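Probable enoyl-CoA hydratase/isomerase (Pseudomonas aeruginosa, PDB 7BOR) binds coenzyme A and, as a member of the crotonase family, probably isomerises the double bond of enoyl-CoA substrates. Local coordinates at residues Leu13-Leu18 with Val50-Gly55; Ala58-Gly63 with Val95-Asn100; Leu116-Arg121 with Ala174-Glu179. One frame throughout, in Å; residues are numbered along the deposited sequence.

Contact 1 (Leu13-Leu18 with Val50-Gly55); sequences LLTLRL and VVLITG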
loop_
_atom_site.group_PDB
_atom_site.type_symbol
_atom_site.label_atom_id
_atom_site.label_comp_id
_atom_site.label_asym_id
_atom_site.label_seq_id
_atom_site.Cartn_x
_atom_site.Cartn_y
_atom_site.Cartn_z
ATOM N N LEU A 13 -15.815 -8.034 8.787
ATOM C CA LEU A 13 -14.631 -7.946 7.951
ATOM C C LEU A 13 -14.987 -7.340 6.600
ATOM O O LEU A 13 -15.777 -7.915 5.841
ATOM C CB LEU A 13 -14.025 -9.340 7.766
ATOM C CG LEU A 13 -12.984 -9.454 6.676
ATOM C CD1 LEU A 13 -11.737 -8.666 7.077
ATOM C CD2 LEU A 13 -12.685 -10.925 6.438
ATOM N N LEU A 14 -14.376 -6.205 6.281
ATOM C CA LEU A 14 -14.524 -5.590 4.967
ATOM C C LEU A 14 -13.305 -5.926 4.119
ATOM O O LEU A 14 -12.176 -5.700 4.545
ATOM C CB LEU A 14 -14.686 -4.070 5.089
ATOM C CG LEU A 14 -14.802 -3.379 3.728
ATOM C CD1 LEU A 14 -16.016 -3.876 2.927
ATOM C CD2 LEU A 14 -14.861 -1.893 3.938
ATOM N N THR A 15 -13.535 -6.457 2.924
ATOM C CA THR A 15 -12.476 -6.857 2.015
ATOM C C THR A 15 -12.475 -5.983 0.765
ATOM O O THR A 15 -13.448 -5.997 -0.002
ATOM C CB THR A 15 -12.644 -8.324 1.624
ATOM O OG1 THR A 15 -12.501 -9.141 2.788
ATOM C CG2 THR A 15 -11.598 -8.719 0.592
ATOM N N LEU A 16 -11.367 -5.250 0.547
ATOM C CA LEU A 16 -11.131 -4.490 -0.685
ATOM C C LEU A 16 -10.271 -5.337 -1.624
ATOM O O LEU A 16 -9.106 -5.624 -1.328
ATOM C CB LEU A 16 -10.470 -3.159 -0.382
ATOM C CG LEU A 16 -11.155 -2.313 0.687
ATOM C CD1 LEU A 16 -10.385 -1.020 0.948
ATOM C CD2 LEU A 16 -12.608 -2.030 0.312
ATOM N N ARG A 17 -10.842 -5.740 -2.752
ATOM C CA ARG A 17 -10.208 -6.685 -3.657
ATOM C C ARG A 17 -9.966 -5.981 -4.992
ATOM O O ARG A 17 -10.891 -5.786 -5.779
ATOM C CB ARG A 17 -11.073 -7.942 -3.819
ATOM C CG ARG A 17 -10.766 -8.844 -5.072
ATOM C CD ARG A 17 -10.073 -10.183 -4.729
ATOM N NE ARG A 17 -10.024 -11.157 -5.841
ATOM C CZ ARG A 17 -9.380 -10.971 -7.006
ATOM N NH1 ARG A 17 -8.750 -9.832 -7.261
ATOM N NH2 ARG A 17 -9.366 -11.923 -7.941
ATOM N N LEU A 18 -8.710 -5.628 -5.257
ATOM C CA LEU A 18 -8.303 -5.075 -6.544
ATOM C C LEU A 18 -8.601 -6.051 -7.675
ATOM O O LEU A 18 -8.085 -7.170 -7.694
ATOM C CB LEU A 18 -6.802 -4.755 -6.484
ATOM C CG LEU A 18 -6.350 -3.434 -5.825
ATOM C CD1 LEU A 18 -6.997 -3.092 -4.510
ATOM C CD2 LEU A 18 -4.805 -3.382 -5.661
ATOM N N VAL A 50 -12.555 -5.031 10.880
ATOM C CA VAL A 50 -11.267 -5.250 10.230
ATOM C C VAL A 50 -11.426 -5.052 8.724
ATOM O O VAL A 50 -12.424 -5.478 8.126
ATOM C CB VAL A 50 -10.727 -6.663 10.544
ATOM C CG1 VAL A 50 -9.380 -6.893 9.893
ATOM C CG2 VAL A 50 -10.637 -6.881 12.062
ATOM N N VAL A 51 -10.408 -4.447 8.101
ATOM C CA VAL A 51 -10.321 -4.386 6.650
ATOM C C VAL A 51 -9.186 -5.272 6.166
ATOM O O VAL A 51 -8.082 -5.251 6.723
ATOM C CB VAL A 51 -10.136 -2.934 6.162
ATOM C CG1 VAL A 51 -9.736 -2.906 4.663
ATOM C CG2 VAL A 51 -11.414 -2.121 6.420
ATOM N N LEU A 52 -9.451 -5.998 5.082
ATOM C CA LEU A 52 -8.457 -6.763 4.360
ATOM C C LEU A 52 -8.268 -6.198 2.951
ATOM O O LEU A 52 -9.248 -5.960 2.231
ATOM C CB LEU A 52 -8.895 -8.222 4.316
ATOM C CG LEU A 52 -7.861 -9.243 3.923
ATOM C CD1 LEU A 52 -8.196 -10.522 4.691
ATOM C CD2 LEU A 52 -7.942 -9.419 2.453
ATOM N N ILE A 53 -7.016 -6.028 2.537
ATOM C CA ILE A 53 -6.715 -5.567 1.180
ATOM C C ILE A 53 -5.967 -6.652 0.435
ATOM O O ILE A 53 -4.966 -7.174 0.937
ATOM C CB ILE A 53 -5.868 -4.284 1.179
ATOM C CG1 ILE A 53 -6.553 -3.171 1.924
ATOM C CG2 ILE A 53 -5.660 -3.750 -0.243
ATOM C CD1 ILE A 53 -5.710 -1.920 2.070
ATOM N N THR A 54 -6.368 -6.907 -0.806
ATOM C CA THR A 54 -5.718 -7.946 -1.593
ATOM C C THR A 54 -5.998 -7.761 -3.081
ATOM O O THR A 54 -7.035 -7.225 -3.472
ATOM C CB THR A 54 -6.202 -9.330 -1.108
ATOM O OG1 THR A 54 -5.537 -10.367 -1.816
ATOM C CG2 THR A 54 -7.701 -9.488 -1.321
ATOM N N GLY A 55 -5.070 -8.228 -3.902
ATOM C CA GLY A 55 -5.306 -8.366 -5.318
ATOM C C GLY A 55 -5.733 -9.758 -5.758
ATOM O O GLY A 55 -5.927 -9.969 -6.959
#
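L13 reaches across to its neighbour strand through a single methyl. With CG anti to the backbone N (chi1 167°), CD1 is carried over the other backbone, where it lies 4.0 Å from L52 CB and also meets V50 CG1. On the same face of the sheet T15 and L52 run side by side and point the same way, T15 CG2 being 4.2 Å from L52 CD2. On the other face L14 CB rests against V51 CG2 at 4.0 Å, and L16 turns CD1 back to V51 CG1 at 4.2 Å. A38, L39 and A42 of helix 29-44 cover L14 and L16, and M35 reaches L18, while helix 182-196 packs on L13, V50 and T54. Strands 13-18 and 50-54, with helix 29-44 between them, thus form a beta-alpha-beta unit within the crotonase fold. Five backbone hydrogen bonds hold the parallel pair, in the alternating pattern of such strands: L14 N to V50 O and L52 N to L14 O are both 2.8 Å long, then L16 N to L52 O, T54 N to L16 O and L18 N to T54 O. At the C-terminal end the R17 chain bends at chi2 (108°), which brings NH1 2.8 Å from G55 O at an angle poor for bonding; NH1 bonds weakly to Q21 OE1. The hydroxyl of T54 is engaged beyond the pair, with G56 N and with A98 O of the next strand.

Contact 2 (Ala58-Gly63 with Val95-Asn100); sequences ACFTSG and VIAAVN. With COA (coenzyme A), chain C.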
loop_
_atom_site.group_PDB
_atom_site.type_symbol
_atom_site.label_atom_id
_atom_site.label_comp_id
_atom_site.label_asym_id
_atom_site.label_seq_id
_atom_site.Cartn_x
_atom_site.Cartn_y
_atom_site.Cartn_z
ATOM N N ALA A 58 -2.932 -14.229 -7.425
ATOM C CA ALA A 58 -1.768 -14.118 -8.291
ATOM C C ALA A 58 -1.097 -12.749 -8.320
ATOM O O ALA A 58 0.048 -12.655 -8.770
ATOM C CB ALA A 58 -2.161 -14.459 -9.733
ATOM N N CYS A 59 -1.774 -11.691 -7.914
ATOM C CA CYS A 59 -1.232 -10.356 -8.171
ATOM C C CYS A 59 -1.736 -9.414 -7.099
ATOM O O CYS A 59 -2.911 -9.457 -6.740
ATOM C CB CYS A 59 -1.619 -9.834 -9.582
ATOM S SG CYS A 59 -0.910 -8.163 -10.037
ATOM N N PHE A 60 -0.843 -8.585 -6.560
ATOM C CA PHE A 60 -1.311 -7.575 -5.615
ATOM C C PHE A 60 -1.584 -6.252 -6.379
ATOM O O PHE A 60 -2.733 -5.992 -6.755
ATOM C CB PHE A 60 -0.313 -7.417 -4.462
ATOM C CG PHE A 60 -0.813 -6.539 -3.335
ATOM C CD1 PHE A 60 -1.927 -6.890 -2.584
ATOM C CD2 PHE A 60 -0.153 -5.350 -3.008
ATOM C CE1 PHE A 60 -2.370 -6.056 -1.550
ATOM C CE2 PHE A 60 -0.597 -4.526 -1.970
ATOM C CZ PHE A 60 -1.700 -4.871 -1.240
ATOM N N THR A 61 -0.556 -5.451 -6.694
ATOM C CA THR A 61 -0.744 -4.321 -7.622
ATOM C C THR A 61 0.601 -3.875 -8.180
ATOM O O THR A 61 1.591 -3.813 -7.448
ATOM C CB THR A 61 -1.436 -3.126 -6.935
ATOM O OG1 THR A 61 -1.562 -2.009 -7.844
ATOM C CG2 THR A 61 -0.630 -2.651 -5.736
ATOM N N SER A 62 0.630 -3.541 -9.463
ATOM C CA SER A 62 1.834 -2.955 -10.054
ATOM C C SER A 62 1.974 -1.476 -9.715
ATOM O O SER A 62 2.883 -0.808 -10.225
ATOM C CB SER A 62 1.863 -3.174 -11.581
ATOM O OG SER A 62 0.665 -2.777 -12.245
ATOM N N GLY A 63 1.132 -0.961 -8.822
ATOM C CA GLY A 63 1.266 0.404 -8.389
ATOM C C GLY A 63 0.444 1.319 -9.273
ATOM O O GLY A 63 -0.446 0.897 -10.045
ATOM N N VAL A 95 -6.075 -2.989 9.717
ATOM C CA VAL A 95 -5.985 -3.189 8.282
ATOM C C VAL A 95 -4.961 -4.292 8.007
ATOM O O VAL A 95 -3.826 -4.196 8.481
ATOM C CB VAL A 95 -5.556 -1.907 7.551
ATOM C CG1 VAL A 95 -5.717 -2.134 6.106
ATOM C CG2 VAL A 95 -6.330 -0.746 8.011
ATOM N N ILE A 96 -5.344 -5.280 7.191
ATOM C CA ILE A 96 -4.514 -6.445 6.844
ATOM C C ILE A 96 -4.337 -6.518 5.334
ATOM O O ILE A 96 -5.318 -6.495 4.588
ATOM C CB ILE A 96 -5.134 -7.745 7.376
ATOM C CG1 ILE A 96 -5.252 -7.647 8.889
ATOM C CG2 ILE A 96 -4.351 -8.951 6.985
ATOM C CD1 ILE A 96 -5.909 -8.860 9.534
ATOM N N ALA A 97 -3.090 -6.664 4.889
ATOM C CA ALA A 97 -2.775 -6.913 3.493
ATOM C C ALA A 97 -2.470 -8.382 3.255
ATOM O O ALA A 97 -1.843 -9.039 4.081
ATOM C CB ALA A 97 -1.560 -6.105 3.028
ATOM N N ALA A 98 -2.882 -8.862 2.079
ATOM C CA ALA A 98 -2.658 -10.227 1.599
ATOM C C ALA A 98 -2.104 -10.120 0.189
ATOM O O ALA A 98 -2.837 -9.793 -0.754
ATOM C CB ALA A 98 -3.945 -11.037 1.591
ATOM N N VAL A 99 -0.832 -10.432 0.034
ATOM C CA VAL A 99 -0.067 -10.023 -1.130
ATOM C C VAL A 99 0.410 -11.253 -1.864
ATOM O O VAL A 99 1.104 -12.089 -1.283
ATOM C CB VAL A 99 1.135 -9.136 -0.730
ATOM C CG1 VAL A 99 1.921 -8.713 -1.983
ATOM C CG2 VAL A 99 0.672 -7.921 0.096
ATOM N N ASN A 100 0.114 -11.315 -3.159
ATOM C CA ASN A 100 0.687 -12.298 -4.065
ATOM C C ASN A 100 1.252 -11.575 -5.288
ATOM O O ASN A 100 0.760 -10.526 -5.682
ATOM C CB ASN A 100 -0.384 -13.315 -4.515
ATOM C CG ASN A 100 -0.574 -14.470 -3.510
ATOM O OD1 ASN A 100 0.307 -15.312 -3.330
ATOM N ND2 ASN A 100 -1.714 -14.502 -2.881
HETATM N N1A COA C . 0.538 1.254 -15.322
HETATM C C2A COA C . -0.065 1.131 -16.538
HETATM N N3A COA C . -0.121 -0.071 -17.186
HETATM C C4A COA C . 0.428 -1.126 -16.561
HETATM C C5A COA C . 1.026 -1.029 -15.356
HETATM C C6A COA C . 1.083 0.198 -14.727
HETATM N N6A COA C . 1.677 0.490 -13.414
HETATM N N7A COA C . 1.492 -2.254 -14.987
HETATM C C8A COA C . 1.195 -3.136 -15.966
HETATM N N9A COA C . 0.573 -2.409 -16.888
HETATM C C1B COA C . 0.059 -3.099 -18.089
HETATM C C2B COA C . 1.152 -3.309 -19.260
HETATM O O2B COA C . 1.376 -1.998 -19.916
HETATM C C3B COA C . 0.536 -4.208 -19.974
HETATM O O3B COA C . -0.556 -3.589 -20.773
HETATM P P3B COA C . -1.149 -4.279 -22.118
HETATM O O7A COA C . -1.296 -5.778 -21.951
HETATM O O8A COA C . -0.193 -3.957 -23.233
HETATM O O9A COA C . -2.511 -3.693 -22.349
HETATM C C4B COA C . -0.184 -5.165 -18.992
HETATM O O4B COA C . -0.465 -4.263 -17.772
HETATM C C5B COA C . 0.579 -6.287 -18.595
HETATM O O5B COA C . 1.663 -5.765 -17.895
HETATM P P1A COA C . 3.146 -6.397 -18.162
HETATM O O1A COA C . 4.247 -5.457 -17.713
HETATM O O2A COA C . 3.394 -6.777 -19.605
HETATM O O3A COA C . 3.143 -7.790 -17.282
HETATM P P2A COA C . 4.587 -8.299 -16.668
HETATM O O4A COA C . 4.352 -9.681 -16.066
HETATM O O5A COA C . 5.540 -8.251 -17.824
HETATM O O6A COA C . 5.177 -7.221 -15.547
HETATM C CBP COA C . 5.200 -5.872 -13.565
HETATM C CCP COA C . 4.561 -7.134 -14.251
HETATM C CDP COA C . 4.295 -5.421 -12.364
HETATM C CEP COA C . 6.622 -6.201 -13.047
HETATM C CAP COA C . 5.274 -4.827 -14.725
HETATM O OAP COA C . 3.990 -4.709 -15.258
HETATM C C9P COA C . 5.701 -3.437 -14.255
HETATM O O9P COA C . 6.833 -3.179 -13.966
HETATM N N8P COA C . 4.622 -2.427 -14.212
HETATM C C7P COA C . 4.870 -1.052 -13.772
HETATM C C6P COA C . 5.400 -1.018 -12.307
HETATM C C5P COA C . 5.589 0.496 -11.968
HETATM O O5P COA C . 6.490 1.132 -12.392
HETATM N N4P COA C . 4.608 1.108 -11.090
HETATM C C3P COA C . 4.709 2.515 -10.788
HETATM C C2P COA C . 5.749 2.755 -9.726
HETATM S S1P COA C . 5.692 4.545 -9.477
#
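The ring of F60 carries V99 CG2 on one face, the methyl standing 3.8 Å from the ring centroid and only 7° off the normal, a well-centred CH-pi contact. A98 O and A97 CB approach the same ring obliquely, the oxygen 3.6 Å from F60 CD1 and the methyl 4.4 Å from F60 CZ. The second branch of the valine works at the root of the ring: V99 CG1 sits 3.6 Å from F60 CB, so the two methyls take up the ring face and the stem together. F60 has CG anti to its own N (chi1 -172°), and this swings the ring back along strand 95-99, toward A97. At the other end of the contact the backbones converge, N100 O coming close to F60 N at an angle too poor for a hydrogen bond. The amide of N100 is turned elsewhere, OD1 accepting from G181 N and ND2 reaching G56 O weakly.

Past F60 the chain 58-63 leaves the strand and enters the coenzyme A pocket. T61 OG1 accepts from G63 N at 3.1 Å, an ST turn, and also bonds N25 O. S62 then offers its carbonyl: coenzyme A N4P donates to S62 O over 2.7 Å, with 162° at the hydrogen. S62 OG lies 2.9 Å from N7A of the adenine and is hydrogen-bonded to K24 O. N64, I66 and R248 supply further bonds to coenzyme A. The chemistry is thus divided: apolar packing and CH-pi contact seat F60 on the central sheet, while two residues further on a backbone carbonyl, in an ST turn that the threonine hydroxyl helps to hold, receives the pantetheine amide.

Contact 3 (Leu116-Arg121 with Ala174-Glu179); sequences LVFVGR and ANAALE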
loop_
_atom_site.group_PDB
_atom_site.type_symbol
_atom_site.label_atom_id
_atom_site.label_comp_id
_atom_site.label_asym_id
_atom_site.label_seq_id
_atom_site.Cartn_x
_atom_site.Cartn_y
_atom_site.Cartn_z
ATOM N N LEU A 116 -1.109 -5.777 9.721
ATOM C CA LEU A 116 -0.520 -7.077 9.467
ATOM C C LEU A 116 -0.349 -7.188 7.974
ATOM O O LEU A 116 -1.143 -6.656 7.204
ATOM C CB LEU A 116 -1.356 -8.207 10.030
ATOM C CG LEU A 116 -1.580 -8.192 11.565
ATOM C CD1 LEU A 116 -2.667 -9.241 11.957
ATOM C CD2 LEU A 116 -0.300 -8.417 12.386
ATOM N N VAL A 117 0.734 -7.829 7.567
ATOM C CA VAL A 117 1.050 -7.964 6.150
ATOM C C VAL A 117 1.448 -9.407 5.911
ATOM O O VAL A 117 2.401 -9.892 6.535
ATOM C CB VAL A 117 2.185 -7.015 5.735
ATOM C CG1 VAL A 117 2.643 -7.285 4.309
ATOM C CG2 VAL A 117 1.709 -5.625 5.821
ATOM N N PHE A 118 0.672 -10.121 5.089
ATOM C CA PHE A 118 0.996 -11.485 4.679
ATOM C C PHE A 118 1.291 -11.531 3.190
ATOM O O PHE A 118 0.566 -10.941 2.391
ATOM C CB PHE A 118 -0.138 -12.412 5.025
ATOM C CG PHE A 118 -0.428 -12.409 6.459
ATOM C CD1 PHE A 118 0.458 -12.996 7.351
ATOM C CD2 PHE A 118 -1.514 -11.735 6.938
ATOM C CE1 PHE A 118 0.193 -12.940 8.725
ATOM C CE2 PHE A 118 -1.776 -11.643 8.278
ATOM C CZ PHE A 118 -0.952 -12.277 9.171
ATOM N N VAL A 119 2.335 -12.269 2.824
ATOM C CA VAL A 119 2.805 -12.284 1.449
ATOM C C VAL A 119 3.089 -13.713 1.061
ATOM O O VAL A 119 3.544 -14.513 1.887
ATOM C CB VAL A 119 4.101 -11.454 1.240
ATOM C CG1 VAL A 119 3.942 -10.034 1.678
ATOM C CG2 VAL A 119 5.297 -12.069 2.029
ATOM N N GLY A 120 2.891 -14.022 -0.221
ATOM C CA GLY A 120 3.478 -15.234 -0.760
ATOM C C GLY A 120 4.988 -15.172 -0.757
ATOM O O GLY A 120 5.592 -14.115 -0.996
ATOM N N ARG A 121 5.596 -16.334 -0.500
ATOM C CA ARG A 121 7.052 -16.380 -0.432
ATOM C C ARG A 121 7.703 -15.756 -1.657
ATOM O O ARG A 121 8.848 -15.245 -1.600
ATOM C CB ARG A 121 7.533 -17.833 -0.271
ATOM C CG ARG A 121 7.764 -18.214 1.067
ATOM C CD ARG A 121 8.437 -19.677 1.111
ATOM N NE ARG A 121 7.462 -20.687 0.735
ATOM C CZ ARG A 121 6.651 -21.322 1.587
ATOM N NH1 ARG A 121 5.825 -22.255 1.129
ATOM N NH2 ARG A 121 6.670 -21.047 2.895
ATOM N N ALA A 174 6.844 -7.812 6.173
ATOM C CA ALA A 174 5.694 -8.690 6.273
ATOM C C ALA A 174 5.765 -9.447 7.595
ATOM O O ALA A 174 6.843 -9.650 8.155
ATOM C CB ALA A 174 5.622 -9.673 5.098
ATOM N N ASN A 175 4.598 -9.852 8.100
ATOM C CA ASN A 175 4.569 -10.642 9.328
ATOM C C ASN A 175 4.877 -12.116 9.039
ATOM O O ASN A 175 5.387 -12.811 9.915
ATOM C CB ASN A 175 3.208 -10.558 10.021
ATOM C CG ASN A 175 2.899 -9.162 10.508
ATOM O OD1 ASN A 175 2.458 -8.310 9.718
ATOM N ND2 ASN A 175 3.179 -8.899 11.805
ATOM N N ALA A 176 4.563 -12.601 7.838
ATOM C CA ALA A 176 4.810 -13.995 7.467
ATOM C C ALA A 176 4.840 -14.116 5.954
ATOM O O ALA A 176 4.060 -13.459 5.255
ATOM C CB ALA A 176 3.710 -14.919 8.035
ATOM N N ALA A 177 5.739 -14.962 5.461
ATOM C CA ALA A 177 5.791 -15.349 4.066
ATOM C C ALA A 177 5.199 -16.761 3.962
ATOM O O ALA A 177 5.609 -17.673 4.694
ATOM C CB ALA A 177 7.219 -15.331 3.529
ATOM N N LEU A 178 4.249 -16.935 3.064
ATOM C CA LEU A 178 3.469 -18.160 2.998
ATOM C C LEU A 178 3.491 -18.745 1.599
ATOM O O LEU A 178 3.912 -18.113 0.633
ATOM C CB LEU A 178 2.029 -17.881 3.448
ATOM C CG LEU A 178 2.017 -17.172 4.809
ATOM C CD1 LEU A 178 0.773 -16.363 5.096
ATOM C CD2 LEU A 178 2.251 -18.218 5.886
ATOM N N GLU A 179 3.034 -19.998 1.515
ATOM C CA GLU A 179 2.716 -20.623 0.248
ATOM C C GLU A 179 1.989 -19.652 -0.664
ATOM O O GLU A 179 0.961 -19.095 -0.293
ATOM C CB GLU A 179 1.837 -21.840 0.525
ATOM C CG GLU A 179 1.684 -22.867 -0.606
ATOM C CD GLU A 179 0.762 -24.001 -0.155
ATOM O OE1 GLU A 179 -0.361 -24.123 -0.689
ATOM O OE2 GLU A 179 1.143 -24.730 0.787
#
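Strand 176-178 is one of the two edge strands of the six-stranded sheet of this crotonase domain, and it joins by pairing in parallel with strand 116-120, the axes of the short segments 31° apart. Before the strand proper begins, N175 takes hold of V117 from both ends of that residue. Its side-chain OD1 accepts from V117 N at 2.8 Å, the donor tilted 21° from the amide's carbonyl plane, while N175 N donates to V117 O at 2.7 Å, in the carbonyl plane. A side-chain oxygen in effect takes the part a strand carbonyl would usually play. The N175 and L116 side chains cross at about a right angle, with ND2 of N175 3.6 Å from L116 CD2.

Backbone pairing follows: V119 N to A176 O, L178 N to V119 O, and R121 N to L178 O at 2.7 Å. A176 N, buried by the contact, has no hydrogen-bond partner in the model. The F118 ring receives A176 CB at its edge, in plane, 3.8 Å from CD1, and the L178 side chain crosses that of F118 obliquely, CD1 lying 4.1 Å from F118 CB. H187 of helix 182-196 adds an edge-to-face contact with the same ring. On the other face of the sheet V119 bridges two alanines, CG1 lying 3.8 Å from A174 CB and CG2 near A177 CB. R121 bends at chi3 (-71°) and lays one face of its guanidinium over the backbone from L178 to E179, E179 N being 3.5 Å above the plane. Small alanines facing bulkier valine and phenylalanine, between helices 165-171 and 182-196, complete a parallel edge pair of the layered crotonase fold.

How the contacts relate
All three contacts reach one sheet, contact 2 through strand 95-99 alone, its other segment being a loop. They follow one another in series, contact 1 opening and closing before contact 2, and contact 2 before contact 3. Strands 50-54 and 95-99 are neighbours, so contacts 1 and 2 touch, with centres about 10 Å apart; V51 O probably accepts from I96 N, and L18 packs against T61. Strand 95-99 in turn adjoins 116-120, which sets contact 3 about 10 Å from contact 2, centre to centre, and V99 O probably accepts from G120 N. Contacts 1 and 3 lie about 15 Å apart, centre to centre, without touching. Contact 2 leads from the sheet to the coenzyme A site.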